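Long-range contact in radical SAM domain protein (Methanothrix thermoacetophila, PDB 6Y1X), which is a NifB-family radical SAM enzyme with [4Fe-4S] clusters that probably inserts the carbide while building the precursor of the nitrogenase iron-molybdenum cofactor: residues Pro57-Gln62 against Ser140-Leu145. Numbering follows the deposited sequence.
Sequences PKCNIQ and STNGLL. With SF4 (iron/sulfur cluster), chain D.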
loop_
_atom_site.group_PDB
_atom_site.type_symbol
_atom_site.label_atom_id
_atom_site.label_comp_id
_atom_site.label_asym_id
_atom_site.label_seq_id
_atom_site.Cartn_x
_atom_site.Cartn_y
_atom_site.Cartn_z
ATOM N N PRO A 57 2.041 -0.998 -14.158
ATOM C CA PRO A 57 2.888 0.185 -14.377
ATOM C C PRO A 57 2.164 1.518 -14.258
ATOM O O PRO A 57 2.787 2.516 -13.886
ATOM C CB PRO A 57 3.409 -0.028 -15.804
ATOM C CG PRO A 57 2.332 -0.821 -16.471
ATOM C CD PRO A 57 1.865 -1.779 -15.397
ATOM N N LYS A 58 0.882 1.580 -14.604
ATOM C CA LYS A 58 0.188 2.860 -14.574
ATOM C C LYS A 58 -0.130 3.262 -13.139
ATOM O O LYS A 58 -0.405 2.418 -12.282
ATOM C CB LYS A 58 -1.108 2.808 -15.384
ATOM C CG LYS A 58 -0.928 2.400 -16.835
ATOM C CD LYS A 58 -2.228 2.550 -17.608
ATOM C CE LYS A 58 -3.245 1.503 -17.208
ATOM N NZ LYS A 58 -4.442 1.553 -18.094
ATOM N N CYS A 59 -0.135 4.570 -12.897
ATOM C CA CYS A 59 -0.643 5.152 -11.665
ATOM C C CYS A 59 -1.718 6.181 -11.976
ATOM O O CYS A 59 -1.772 6.747 -13.073
ATOM C CB CYS A 59 0.463 5.815 -10.838
ATOM S SG CYS A 59 -0.063 6.136 -9.144
ATOM N N ASN A 60 -2.579 6.420 -10.990
ATOM C CA ASN A 60 -3.701 7.334 -11.145
ATOM C C ASN A 60 -3.606 8.577 -10.277
ATOM O O ASN A 60 -4.537 9.386 -10.283
ATOM C CB ASN A 60 -5.023 6.605 -10.871
ATOM C CG ASN A 60 -5.015 5.831 -9.565
ATOM O OD1 ASN A 60 -4.052 5.876 -8.797
ATOM N ND2 ASN A 60 -6.101 5.114 -9.307
ATOM N N ILE A 61 -2.524 8.756 -9.525
ATOM C CA ILE A 61 -2.297 9.970 -8.761
ATOM C C ILE A 61 -0.844 10.385 -8.958
ATOM O O ILE A 61 -0.063 9.694 -9.616
ATOM C CB ILE A 61 -2.620 9.793 -7.261
ATOM C CG1 ILE A 61 -1.614 8.860 -6.592
ATOM C CG2 ILE A 61 -4.016 9.208 -7.077
ATOM C CD1 ILE A 61 -1.825 8.722 -5.092
ATOM N N GLN A 62 -0.473 11.506 -8.351
ATOM C CA GLN A 62 0.919 11.942 -8.322
ATOM C C GLN A 62 1.219 12.468 -6.927
ATOM O O GLN A 62 0.778 13.563 -6.557
ATOM C CB GLN A 62 1.213 13.003 -9.383
ATOM C CG GLN A 62 2.645 13.512 -9.334
ATOM C CD GLN A 62 3.657 12.419 -9.638
ATOM O OE1 GLN A 62 3.721 11.905 -10.754
ATOM N NE2 GLN A 62 4.420 12.026 -8.626
ATOM N N SER A 140 -1.117 -3.754 -2.511
ATOM C CA SER A 140 -0.926 -2.410 -2.000
ATOM C C SER A 140 -1.682 -1.448 -2.906
ATOM O O SER A 140 -1.845 -1.707 -4.101
ATOM C CB SER A 140 0.570 -2.054 -1.951
ATOM O OG SER A 140 0.778 -0.671 -1.706
ATOM N N THR A 141 -2.194 -0.365 -2.331
ATOM C CA THR A 141 -2.932 0.605 -3.126
ATOM C C THR A 141 -2.838 1.975 -2.475
ATOM O O THR A 141 -2.684 2.090 -1.259
ATOM C CB THR A 141 -4.410 0.204 -3.292
ATOM O OG1 THR A 141 -5.107 1.198 -4.060
ATOM C CG2 THR A 141 -5.092 0.045 -1.940
ATOM N N ASN A 142 -2.929 3.016 -3.299
ATOM C CA ASN A 142 -3.125 4.351 -2.755
ATOM C C ASN A 142 -4.571 4.580 -2.327
ATOM O O ASN A 142 -4.872 5.622 -1.734
ATOM C CB ASN A 142 -2.650 5.416 -3.755
ATOM C CG ASN A 142 -3.410 5.385 -5.078
ATOM O OD1 ASN A 142 -4.608 5.116 -5.131
ATOM N ND2 ASN A 142 -2.697 5.662 -6.158
ATOM N N GLY A 143 -5.471 3.641 -2.625
ATOM C CA GLY A 143 -6.827 3.681 -2.118
ATOM C C GLY A 143 -7.841 4.343 -3.021
ATOM O O GLY A 143 -9.047 4.204 -2.772
ATOM N N LEU A 144 -7.402 5.078 -4.048
ATOM C CA LEU A 144 -8.351 5.824 -4.871
ATOM C C LEU A 144 -9.372 4.905 -5.531
ATOM O O LEU A 144 -10.566 5.219 -5.562
ATOM C CB LEU A 144 -7.616 6.641 -5.931
ATOM C CG LEU A 144 -8.543 7.469 -6.827
ATOM C CD1 LEU A 144 -9.345 8.504 -6.040
ATOM C CD2 LEU A 144 -7.739 8.137 -7.935
ATOM N N LEU A 145 -8.933 3.761 -6.051
ATOM C CA LEU A 145 -9.843 2.838 -6.719
ATOM C C LEU A 145 -10.292 1.692 -5.825
ATOM O O LEU A 145 -10.934 0.759 -6.314
ATOM C CB LEU A 145 -9.210 2.291 -7.999
ATOM C CG LEU A 145 -9.158 3.270 -9.173
ATOM C CD1 LEU A 145 -8.367 2.692 -10.340
ATOM C CD2 LEU A 145 -10.573 3.648 -9.602
HETATM FE FE1 SF4 D . 4.219 7.329 -7.132
HETATM FE FE2 SF4 D . 2.233 7.869 -5.394
HETATM FE FE3 SF4 D . 3.091 5.303 -5.721
HETATM FE FE4 SF4 D . 1.672 6.545 -7.692
HETATM S S1 SF4 D . 0.902 6.004 -5.593
HETATM S S2 SF4 D . 3.576 5.288 -7.970
HETATM S S3 SF4 D . 2.424 8.712 -7.526
HETATM S S4 SF4 D . 4.311 7.044 -4.851
HETATM O O HOH W 1 -6.059 3.469 -6.737
#
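N60 and N142 meet amide to amide: N142 ND2 gives a nearly straight hydrogen bond (173°) to N60 OD1 at 3.0 Å, in the carbonyl plane of N60, and the two amide planes lie 26° apart. A water couples their other ends, accepting from N60 ND2, donating to N142 OD1 at 2.7 Å and accepting from L145 N. N142 OD1 also takes L144 N at 3.0 Å, an Asx turn that fixes the rotation of the amide; with CG between the backbone N and carbonyl carbon (chi1 61°), the side chain stays close enough to its own loop to do so. I61 CD1 packs on N142 ND2 and CB, while I61 CG2 touches L144 CD2 at 4.0 Å. L144 CD2 and L145 CD1 flank N60 ND2. On the cluster side, C59 SG binds iron FE4 at 2.3 Å and weakly accepts I61 N; N142 ND2 comes within 3.7 Å of cluster sulfide S1. C59, C63 and C66 form the CxxxCxxC motif of radical SAM enzymes, and C72 is the fourth protein ligand of this cluster. A leucine in place of N142 would probably leave N60 OD1 and L144 N without these partners and take from the water the carbonyl it donates to. T141 OG1 accepts G143 N in an ST turn, and E114 grips both T141 OG1 and N142 N. The contact thus joins the loop leading from strand 136-141 of the parallel sheet into helix 146-156 to the cluster loop entering strand 61-63, which pairs with strand 177-182; helix 189-209 packs against L144.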